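Local coordinates for protein tyrocidine synthase 2 (Brevibacillus parabrevis, PDB 6TA8) that is part of a large peptide synthetase and folds as a two-lobed domain of the condensation family, with mixed alpha and beta structure, at residues 214-219 against 309-314; 36-41 against 199-204; 42-47 against 163-168. All blocks are in the same frame, centred on the assembly; numbering follows the deposited sequence.

Contact 1: residues 214-219 against 309-314; sequences SDELLR and DIQNEM
The carboxylate of E216 has a partner for each of its oxygens: OE1 faces the side-chain amide of Q311, and OE2 forms a salt bridge with K355. In the model E216 OE1 lies 2.4 Å from Q311 NE2, which is shorter than an ordinary N-H...O hydrogen bond. NE2 is the donor, but the exact distance is doubtful at this resolution. The carboxylate and amide planes are 24° apart. Both side chains are extended, and they run past each other in opposite directions. The amide nitrogen therefore also comes alongside the glutamate stem, with Q311 NE2 3.5 Å from E216 CB. The other end of the amide makes a looser contact, Q311 OE1 lying 4.2 Å from S214 CB, while the hydroxyl of S214 is bonded to the carbonyl of Y211. In the condensation domain this pairing joins two surface loops: 214-219 links helix 201-212 to helix 221-229, and the loop 309-314 belongs to the connection between strands 297-304 and 325-332. An Asx turn shapes the base of Q311, its backbone N donating to D309 OD1 over 2.9 Å. The donor stands well above the carboxylate plane, 56° out of it. With CG anti to the carbonyl carbon (chi1 -59°), the Q311 chain reaches from this turn to E216. K355 also binds the carbonyl O of D309, so one ammonium group bridges both loops. Its charge probably eases the proximity of two acidic groups, as E216 OE2 and D309 OD2 are 5.8 Å apart. Deeper in, I310 packs on W204 and Y211, and its carbonyl O accepts from Q207 NE2.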
loop_
_atom_site.group_PDB
_atom_site.type_symbol
_atom_site.label_atom_id
_atom_site.label_comp_id
_atom_site.label_asym_id
_atom_site.label_seq_id
_atom_site.Cartn_x
_atom_site.Cartn_y
_atom_site.Cartn_z
ATOM N N SER A 214 0.009 24.620 -10.033
ATOM C CA SER A 214 1.068 24.969 -10.963
ATOM C C SER A 214 0.621 24.693 -12.397
ATOM O O SER A 214 -0.444 24.121 -12.650
ATOM C CB SER A 214 2.344 24.190 -10.642
ATOM O OG SER A 214 2.190 22.813 -10.938
ATOM N N ASP A 215 1.454 25.112 -13.348
ATOM C CA ASP A 215 1.151 24.942 -14.761
ATOM C C ASP A 215 1.847 23.739 -15.383
ATOM O O ASP A 215 1.490 23.350 -16.500
ATOM C CB ASP A 215 1.519 26.214 -15.535
ATOM C CG ASP A 215 0.905 27.459 -14.925
ATOM O OD1 ASP A 215 1.367 28.574 -15.246
ATOM O OD2 ASP A 215 -0.041 27.320 -14.119
ATOM N N GLU A 216 2.827 23.147 -14.697
ATOM C CA GLU A 216 3.385 21.882 -15.162
ATOM C C GLU A 216 2.337 20.778 -15.113
ATOM O O GLU A 216 2.266 19.933 -16.013
ATOM C CB GLU A 216 4.607 21.505 -14.324
ATOM C CG GLU A 216 5.123 20.097 -14.576
ATOM C CD GLU A 216 6.173 19.669 -13.570
ATOM O OE1 GLU A 216 6.527 20.483 -12.690
ATOM O OE2 GLU A 216 6.647 18.515 -13.657
ATOM N N LEU A 217 1.506 20.777 -14.067
ATOM C CA LEU A 217 0.435 19.793 -13.966
ATOM C C LEU A 217 -0.646 20.030 -15.013
ATOM O O LEU A 217 -1.258 19.072 -15.498
ATOM C CB LEU A 217 -0.166 19.823 -12.559
ATOM C CG LEU A 217 -1.331 18.876 -12.266
ATOM C CD1 LEU A 217 -0.931 17.437 -12.544
ATOM C CD2 LEU A 217 -1.800 19.038 -10.830
ATOM N N LEU A 218 -0.887 21.291 -15.379
ATOM C CA LEU A 218 -1.888 21.600 -16.394
ATOM C C LEU A 218 -1.518 21.041 -17.761
ATOM O O LEU A 218 -2.399 20.887 -18.614
ATOM C CB LEU A 218 -2.089 23.113 -16.483
ATOM C CG LEU A 218 -3.044 23.718 -15.456
ATOM C CD1 LEU A 218 -2.772 25.201 -15.267
ATOM C CD2 LEU A 218 -4.476 23.489 -15.891
ATOM N N ARG A 219 -0.240 20.737 -17.988
ATOM C CA ARG A 219 0.198 20.147 -19.245
ATOM C C ARG A 219 -0.164 18.672 -19.363
ATOM O O ARG A 219 0.041 18.085 -20.431
ATOM C CB ARG A 219 1.711 20.322 -19.404
ATOM C CG ARG A 219 2.165 21.775 -19.369
ATOM C CD ARG A 219 3.623 21.915 -19.773
ATOM N NE ARG A 219 4.485 22.226 -18.636
ATOM C CZ ARG A 219 5.537 21.499 -18.275
ATOM N NH1 ARG A 219 5.863 20.412 -18.962
ATOM N NH2 ARG A 219 6.267 21.859 -17.227
ATOM N N ASP A 309 8.538 14.089 -8.001
ATOM C CA ASP A 309 8.983 15.478 -7.979
ATOM C C ASP A 309 7.779 16.392 -8.170
ATOM O O ASP A 309 7.211 16.462 -9.264
ATOM C CB ASP A 309 10.033 15.714 -9.061
ATOM C CG ASP A 309 10.545 17.144 -9.082
ATOM O OD1 ASP A 309 10.383 17.856 -8.070
ATOM O OD2 ASP A 309 11.112 17.555 -10.117
ATOM N N ILE A 310 7.387 17.089 -7.106
ATOM C CA ILE A 310 6.316 18.077 -7.179
ATOM C C ILE A 310 6.942 19.462 -7.109
ATOM O O ILE A 310 6.364 20.391 -6.531
ATOM C CB ILE A 310 5.278 17.869 -6.061
ATOM C CG1 ILE A 310 5.954 17.883 -4.688
ATOM C CG2 ILE A 310 4.526 16.562 -6.269
ATOM C CD1 ILE A 310 4.981 17.833 -3.529
ATOM N N GLN A 311 8.134 19.600 -7.697
ATOM C CA GLN A 311 8.921 20.829 -7.679
ATOM C C GLN A 311 9.333 21.195 -6.257
ATOM O O GLN A 311 9.068 20.440 -5.314
ATOM C CB GLN A 311 8.151 21.980 -8.337
ATOM C CG GLN A 311 7.767 21.714 -9.787
ATOM C CD GLN A 311 6.816 22.756 -10.343
ATOM O OE1 GLN A 311 6.382 23.662 -9.631
ATOM N NE2 GLN A 311 6.484 22.630 -11.623
ATOM N N ASN A 312 9.999 22.340 -6.101
ATOM C CA ASN A 312 10.520 22.854 -4.836
ATOM C C ASN A 312 11.624 21.983 -4.247
ATOM O O ASN A 312 11.984 22.161 -3.076
ATOM C CB ASN A 312 9.407 23.044 -3.796
ATOM C CG ASN A 312 9.768 24.064 -2.734
ATOM O OD1 ASN A 312 9.389 25.232 -2.823
ATOM N ND2 ASN A 312 10.503 23.626 -1.719
ATOM N N GLU A 313 12.176 21.048 -5.027
ATOM C CA GLU A 313 13.295 20.204 -4.595
ATOM C C GLU A 313 12.968 19.444 -3.310
ATOM O O GLU A 313 13.814 19.288 -2.427
ATOM C CB GLU A 313 14.574 21.028 -4.424
ATOM C CG GLU A 313 14.934 21.876 -5.633
ATOM C CD GLU A 313 14.857 23.363 -5.342
ATOM O OE1 GLU A 313 15.049 23.752 -4.171
ATOM O OE2 GLU A 313 14.607 24.142 -6.286
ATOM N N MET A 314 11.732 18.965 -3.206
ATOM C CA MET A 314 11.308 18.240 -2.016
ATOM C C MET A 314 12.046 16.909 -1.903
ATOM O O MET A 314 12.444 16.303 -2.902
ATOM C CB MET A 314 9.799 18.000 -2.046
ATOM C CG MET A 314 8.973 19.267 -2.183
ATOM S SD MET A 314 9.147 20.374 -0.771
ATOM C CE MET A 314 8.292 19.442 0.500
#

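Contact 2: residues 36-41 against 199-204; sequences ALTPIQ and DSFKDW
Both side chains of a capping box, T38 and Q41, bear on the ring of F201, so the polar start of helix 39-46 is itself part of the packing against the first turn of helix 201-212 in the condensation domain. The methyl of T38 makes the closest approach, CG2 lying 3.5 Å from F201 CZ, and meets the ring obliquely. Beside it the Q41 amide is turned 68° from the ring plane. Its nitrogen NE2 is 3.6 Å from F201 CE2, and its oxygen OE1 lies at the ring edge, in plane. The ring gets there because F201 CG is anti to the backbone N (chi1 -170°), which carries it across to the capping box; F323 meets the same ring edge-to-face. The amide is held at both ends. NE2 is bonded to the carbonyl of L165, while the box holds OE1: T38 N donates to Q41 OE1 over 2.9 Å in a nearly straight bond (169°), and T38 OG1 adds a weak one. The return bond, Q41 N to T38 OG1, is also weak. Helix 201-212 has its own N-cap, S200, whose OG accepts from D203 N at 3.1 Å.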
loop_
_atom_site.group_PDB
_atom_site.type_symbol
_atom_site.label_atom_id
_atom_site.label_comp_id
_atom_site.label_asym_id
_atom_site.label_seq_id
_atom_site.Cartn_x
_atom_site.Cartn_y
_atom_site.Cartn_z
ATOM N N ALA A 36 -3.010 19.885 5.510
ATOM C CA ALA A 36 -4.054 19.692 4.515
ATOM C C ALA A 36 -4.152 18.223 4.123
ATOM O O ALA A 36 -3.168 17.478 4.166
ATOM C CB ALA A 36 -3.786 20.549 3.278
ATOM N N LEU A 37 -5.355 17.810 3.735
ATOM C CA LEU A 37 -5.605 16.422 3.366
ATOM C C LEU A 37 -5.053 16.152 1.971
ATOM O O LEU A 37 -5.406 16.845 1.011
ATOM C CB LEU A 37 -7.100 16.116 3.423
ATOM C CG LEU A 37 -7.755 16.040 4.806
ATOM C CD1 LEU A 37 -9.263 15.904 4.673
ATOM C CD2 LEU A 37 -7.180 14.889 5.615
ATOM N N THR A 38 -4.190 15.144 1.860
ATOM C CA THR A 38 -3.671 14.733 0.570
ATOM C C THR A 38 -4.762 14.012 -0.224
ATOM O O THR A 38 -5.777 13.598 0.342
ATOM C CB THR A 38 -2.450 13.831 0.756
ATOM O OG1 THR A 38 -2.820 12.661 1.492
ATOM C CG2 THR A 38 -1.356 14.572 1.506
ATOM N N PRO A 39 -4.588 13.872 -1.546
ATOM C CA PRO A 39 -5.631 13.200 -2.345
ATOM C C PRO A 39 -5.982 11.805 -1.855
ATOM O O PRO A 39 -7.167 11.450 -1.823
ATOM C CB PRO A 39 -5.017 13.168 -3.752
ATOM C CG PRO A 39 -4.122 14.347 -3.788
ATOM C CD PRO A 39 -3.550 14.477 -2.402
ATOM N N ILE A 40 -4.988 11.000 -1.476
ATOM C CA ILE A 40 -5.285 9.655 -0.993
ATOM C C ILE A 40 -5.963 9.715 0.370
ATOM O O ILE A 40 -6.710 8.801 0.742
ATOM C CB ILE A 40 -4.003 8.802 -0.963
ATOM C CG1 ILE A 40 -4.345 7.322 -0.777
ATOM C CG2 ILE A 40 -3.054 9.282 0.127
ATOM C CD1 ILE A 40 -5.295 6.776 -1.821
ATOM N N GLN A 41 -5.731 10.787 1.131
ATOM C CA GLN A 41 -6.444 10.972 2.387
ATOM C C GLN A 41 -7.874 11.437 2.147
ATOM O O GLN A 41 -8.798 10.999 2.842
ATOM C CB GLN A 41 -5.694 11.966 3.274
ATOM C CG GLN A 41 -4.439 11.392 3.913
ATOM C CD GLN A 41 -3.617 12.445 4.626
ATOM O OE1 GLN A 41 -3.673 13.627 4.287
ATOM N NE2 GLN A 41 -2.846 12.020 5.620
ATOM N N ASP A 199 11.926 15.948 4.470
ATOM C CA ASP A 199 10.822 16.898 4.489
ATOM C C ASP A 199 9.636 16.314 5.244
ATOM O O ASP A 199 9.256 15.159 5.030
ATOM C CB ASP A 199 10.418 17.273 3.065
ATOM C CG ASP A 199 11.434 18.179 2.393
ATOM O OD1 ASP A 199 12.079 18.978 3.103
ATOM O OD2 ASP A 199 11.586 18.093 1.156
ATOM N N SER A 200 9.058 17.113 6.135
ATOM C CA SER A 200 7.922 16.666 6.923
ATOM C C SER A 200 6.701 16.450 6.034
ATOM O O SER A 200 6.599 16.986 4.926
ATOM C CB SER A 200 7.595 17.682 8.017
ATOM O OG SER A 200 7.068 18.875 7.461
ATOM N N PHE A 201 5.765 15.641 6.536
ATOM C CA PHE A 201 4.508 15.433 5.827
ATOM C C PHE A 201 3.679 16.707 5.756
ATOM O O PHE A 201 2.853 16.845 4.848
ATOM C CB PHE A 201 3.702 14.318 6.496
ATOM C CG PHE A 201 2.507 13.877 5.700
ATOM C CD1 PHE A 201 2.651 13.000 4.637
ATOM C CD2 PHE A 201 1.240 14.341 6.013
ATOM C CE1 PHE A 201 1.554 12.594 3.902
ATOM C CE2 PHE A 201 0.139 13.939 5.282
ATOM C CZ PHE A 201 0.297 13.064 4.225
ATOM N N LYS A 202 3.879 17.636 6.694
ATOM C CA LYS A 202 3.210 18.928 6.611
ATOM C C LYS A 202 3.763 19.758 5.458
ATOM O O LYS A 202 3.008 20.453 4.767
ATOM C CB LYS A 202 3.356 19.679 7.936
ATOM C CG LYS A 202 2.713 21.056 7.948
ATOM C CD LYS A 202 3.091 21.829 9.202
ATOM C CE LYS A 202 2.499 23.229 9.189
ATOM N NZ LYS A 202 2.978 24.044 10.341
ATOM N N ASP A 203 5.078 19.696 5.232
ATOM C CA ASP A 203 5.675 20.426 4.119
ATOM C C ASP A 203 5.302 19.811 2.776
ATOM O O ASP A 203 5.133 20.535 1.789
ATOM C CB ASP A 203 7.195 20.471 4.271
ATOM C CG ASP A 203 7.641 21.338 5.431
ATOM O OD1 ASP A 203 6.907 22.286 5.785
ATOM O OD2 ASP A 203 8.729 21.072 5.987
ATOM N N TRP A 204 5.173 18.484 2.720
ATOM C CA TRP A 204 4.793 17.827 1.473
ATOM C C TRP A 204 3.377 18.209 1.060
ATOM O O TRP A 204 3.132 18.562 -0.100
ATOM C CB TRP A 204 4.925 16.310 1.620
ATOM C CG TRP A 204 4.337 15.536 0.479
ATOM C CD1 TRP A 204 3.060 15.064 0.377
ATOM C CD2 TRP A 204 5.008 15.136 -0.724
ATOM N NE1 TRP A 204 2.893 14.401 -0.814
ATOM C CE2 TRP A 204 4.074 14.431 -1.508
ATOM C CE3 TRP A 204 6.306 15.310 -1.213
ATOM C CZ2 TRP A 204 4.396 13.900 -2.754
ATOM C CZ3 TRP A 204 6.624 14.782 -2.450
ATOM C CH2 TRP A 204 5.673 14.085 -3.206
#

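Contact 3: residues 42-47 against 163-168; sequences KWFFAN and HHLVVD
The HHxxxDG signature of condensation domains, which runs from the end of strand 155-163 to the start of helix 169-187, packs here against helix 39-46 through its first histidine, H163, and through L165. F44 and F45 come from the helix. F44 CZ comes to the edge of the imidazole, near the plane of that ring, 3.8 Å from H163 CE1. The two rings are almost perpendicular (89°). With CG anti to the backbone N (chi1 171°), F44 points its ring at the loop, where it also crosses L165 at about a right angle. Both methyls of L165 touch F44, CD2 lying 3.9 Å from F44 CD2, and L165 CD1 also reaches F45 CZ at 3.8 Å. F44 CD2 sits over the centre of the F45 ring as well. Both nitrogens of H163 are engaged. ND1 accepts from the backbone N of L165 at 3.3 Å, with the donor 20° out of the ring plane, and NE2 bonds to the carbonyl of R52, which together should fix the ring's rotation. The second histidine, H164, donates from ND1 to V167 O at 2.9 Å. The aspartate of the signature, D168, forms a salt bridge with R307, a pairing characteristic of the HHxxxDG motif in the condensation family.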
loop_
_atom_site.group_PDB
_atom_site.type_symbol
_atom_site.label_atom_id
_atom_site.label_comp_id
_atom_site.label_asym_id
_atom_site.label_seq_id
_atom_site.Cartn_x
_atom_site.Cartn_y
_atom_site.Cartn_z
ATOM N N LYS A 42 -8.073 12.321 1.165
ATOM C CA LYS A 42 -9.425 12.735 0.800
ATOM C C LYS A 42 -10.231 11.561 0.261
ATOM O O LYS A 42 -11.431 11.443 0.534
ATOM C CB LYS A 42 -9.368 13.859 -0.236
ATOM C CG LYS A 42 -9.423 15.262 0.343
ATOM C CD LYS A 42 -9.755 16.278 -0.740
ATOM C CE LYS A 42 -10.004 17.659 -0.157
ATOM N NZ LYS A 42 -8.748 18.287 0.338
ATOM N N TRP A 43 -9.586 10.685 -0.513
ATOM C CA TRP A 43 -10.274 9.520 -1.059
ATOM C C TRP A 43 -10.739 8.575 0.042
ATOM O O TRP A 43 -11.770 7.908 -0.108
ATOM C CB TRP A 43 -9.354 8.793 -2.041
ATOM C CG TRP A 43 -9.811 7.417 -2.416
ATOM C CD1 TRP A 43 -10.651 7.083 -3.438
ATOM C CD2 TRP A 43 -9.444 6.186 -1.780
ATOM N NE1 TRP A 43 -10.833 5.721 -3.475
ATOM C CE2 TRP A 43 -10.103 5.148 -2.466
ATOM C CE3 TRP A 43 -8.626 5.862 -0.693
ATOM C CZ2 TRP A 43 -9.970 3.809 -2.103
ATOM C CZ3 TRP A 43 -8.493 4.532 -0.335
ATOM C CH2 TRP A 43 -9.161 3.523 -1.038
ATOM N N PHE A 44 -10.001 8.507 1.151
ATOM C CA PHE A 44 -10.390 7.625 2.248
ATOM C C PHE A 44 -11.658 8.120 2.934
ATOM O O PHE A 44 -12.543 7.322 3.265
ATOM C CB PHE A 44 -9.243 7.506 3.253
ATOM C CG PHE A 44 -9.616 6.795 4.523
ATOM C CD1 PHE A 44 -9.658 5.411 4.572
ATOM C CD2 PHE A 44 -9.915 7.509 5.673
ATOM C CE1 PHE A 44 -9.998 4.755 5.741
ATOM C CE2 PHE A 44 -10.257 6.859 6.844
ATOM C CZ PHE A 44 -10.297 5.479 6.877
ATOM N N PHE A 45 -11.767 9.432 3.151
ATOM C CA PHE A 45 -12.937 9.980 3.827
ATOM C C PHE A 45 -14.150 10.054 2.909
ATOM O O PHE A 45 -15.283 9.891 3.375
ATOM C CB PHE A 45 -12.617 11.365 4.389
ATOM C CG PHE A 45 -11.687 11.335 5.567
ATOM C CD1 PHE A 45 -12.121 10.861 6.794
ATOM C CD2 PHE A 45 -10.381 11.776 5.448
ATOM C CE1 PHE A 45 -11.269 10.828 7.880
ATOM C CE2 PHE A 45 -9.524 11.746 6.530
ATOM C CZ PHE A 45 -9.969 11.271 7.747
ATOM N N ALA A 46 -13.936 10.298 1.612
ATOM C CA ALA A 46 -15.050 10.346 0.672
ATOM C C ALA A 46 -15.733 8.995 0.522
ATOM O O ALA A 46 -16.897 8.943 0.113
ATOM C CB ALA A 46 -14.567 10.839 -0.694
ATOM N N ASN A 47 -15.037 7.903 0.841
ATOM C CA ASN A 47 -15.659 6.586 0.778
ATOM C C ASN A 47 -16.669 6.388 1.901
ATOM O O ASN A 47 -17.606 5.595 1.754
ATOM C CB ASN A 47 -14.589 5.497 0.833
ATOM C CG ASN A 47 -14.090 5.102 -0.541
ATOM O OD1 ASN A 47 -14.807 4.464 -1.314
ATOM N ND2 ASN A 47 -12.856 5.478 -0.853
ATOM N N HIS A 163 -2.696 2.896 11.821
ATOM C CA HIS A 163 -3.758 3.280 10.899
ATOM C C HIS A 163 -3.167 3.692 9.556
ATOM O O HIS A 163 -2.137 4.369 9.493
ATOM C CB HIS A 163 -4.583 4.424 11.489
ATOM C CG HIS A 163 -5.933 4.580 10.863
ATOM N ND1 HIS A 163 -6.142 5.314 9.714
ATOM C CD2 HIS A 163 -7.145 4.095 11.226
ATOM C CE1 HIS A 163 -7.424 5.275 9.397
ATOM N NE2 HIS A 163 -8.055 4.543 10.298
ATOM N N HIS A 164 -3.833 3.280 8.476
ATOM C CA HIS A 164 -3.315 3.483 7.128
ATOM C C HIS A 164 -3.219 4.952 6.732
ATOM O O HIS A 164 -2.631 5.255 5.689
ATOM C CB HIS A 164 -4.191 2.737 6.121
ATOM C CG HIS A 164 -3.480 2.366 4.856
ATOM N ND1 HIS A 164 -2.279 2.930 4.483
ATOM C CD2 HIS A 164 -3.802 1.487 3.879
ATOM C CE1 HIS A 164 -1.891 2.412 3.332
ATOM N NE2 HIS A 164 -2.798 1.534 2.943
ATOM N N LEU A 165 -3.772 5.866 7.531
ATOM C CA LEU A 165 -3.789 7.274 7.161
ATOM C C LEU A 165 -2.429 7.950 7.292
ATOM O O LEU A 165 -2.294 9.101 6.863
ATOM C CB LEU A 165 -4.814 8.025 8.014
ATOM C CG LEU A 165 -6.237 8.115 7.462
ATOM C CD1 LEU A 165 -7.161 8.753 8.488
ATOM C CD2 LEU A 165 -6.256 8.898 6.157
ATOM N N VAL A 166 -1.428 7.278 7.862
ATOM C CA VAL A 166 -0.145 7.920 8.139
ATOM C C VAL A 166 1.022 7.021 7.747
ATOM O O VAL A 166 2.177 7.323 8.068
ATOM C CB VAL A 166 -0.040 8.316 9.624
ATOM C CG1 VAL A 166 -0.963 9.484 9.940
ATOM C CG2 VAL A 166 -0.354 7.123 10.516
ATOM N N VAL A 167 0.741 5.914 7.056
ATOM C CA VAL A 167 1.775 4.961 6.666
ATOM C C VAL A 167 1.432 4.370 5.307
ATOM O O VAL A 167 0.268 4.313 4.903
ATOM C CB VAL A 167 1.948 3.816 7.697
ATOM C CG1 VAL A 167 2.737 4.287 8.910
ATOM C CG2 VAL A 167 0.594 3.261 8.104
ATOM N N ASP A 168 2.465 3.916 4.602
ATOM C CA ASP A 168 2.302 3.154 3.370
ATOM C C ASP A 168 3.452 2.155 3.276
ATOM O O ASP A 168 4.206 1.961 4.234
ATOM C CB ASP A 168 2.212 4.084 2.152
ATOM C CG ASP A 168 3.431 4.980 1.995
ATOM O OD1 ASP A 168 4.360 4.905 2.824
ATOM O OD2 ASP A 168 3.454 5.771 1.028
#

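In the fold
Contacts 2 and 3 are buried and share helix 39-46: its capped start packs on helix 201-212 in contact 2, and its next turn packs on the HHxxxDG loop in contact 3. They meet where Q41 NE2 probably donates to L165 O, 3.2 Å away. Contact 1 lies at the surface, about 23 Å from contact 3 between centres, and relies on charge and amide groups where the buried pair rely on aromatic rings and methyls. Contact 2 is intermediate in chemistry, a polar capping box set against a phenyl ring. It also touches contact 1, where M314 CA packs 3.2 Å from D199 OD2, so the start of helix 201-212 connects surface to interior.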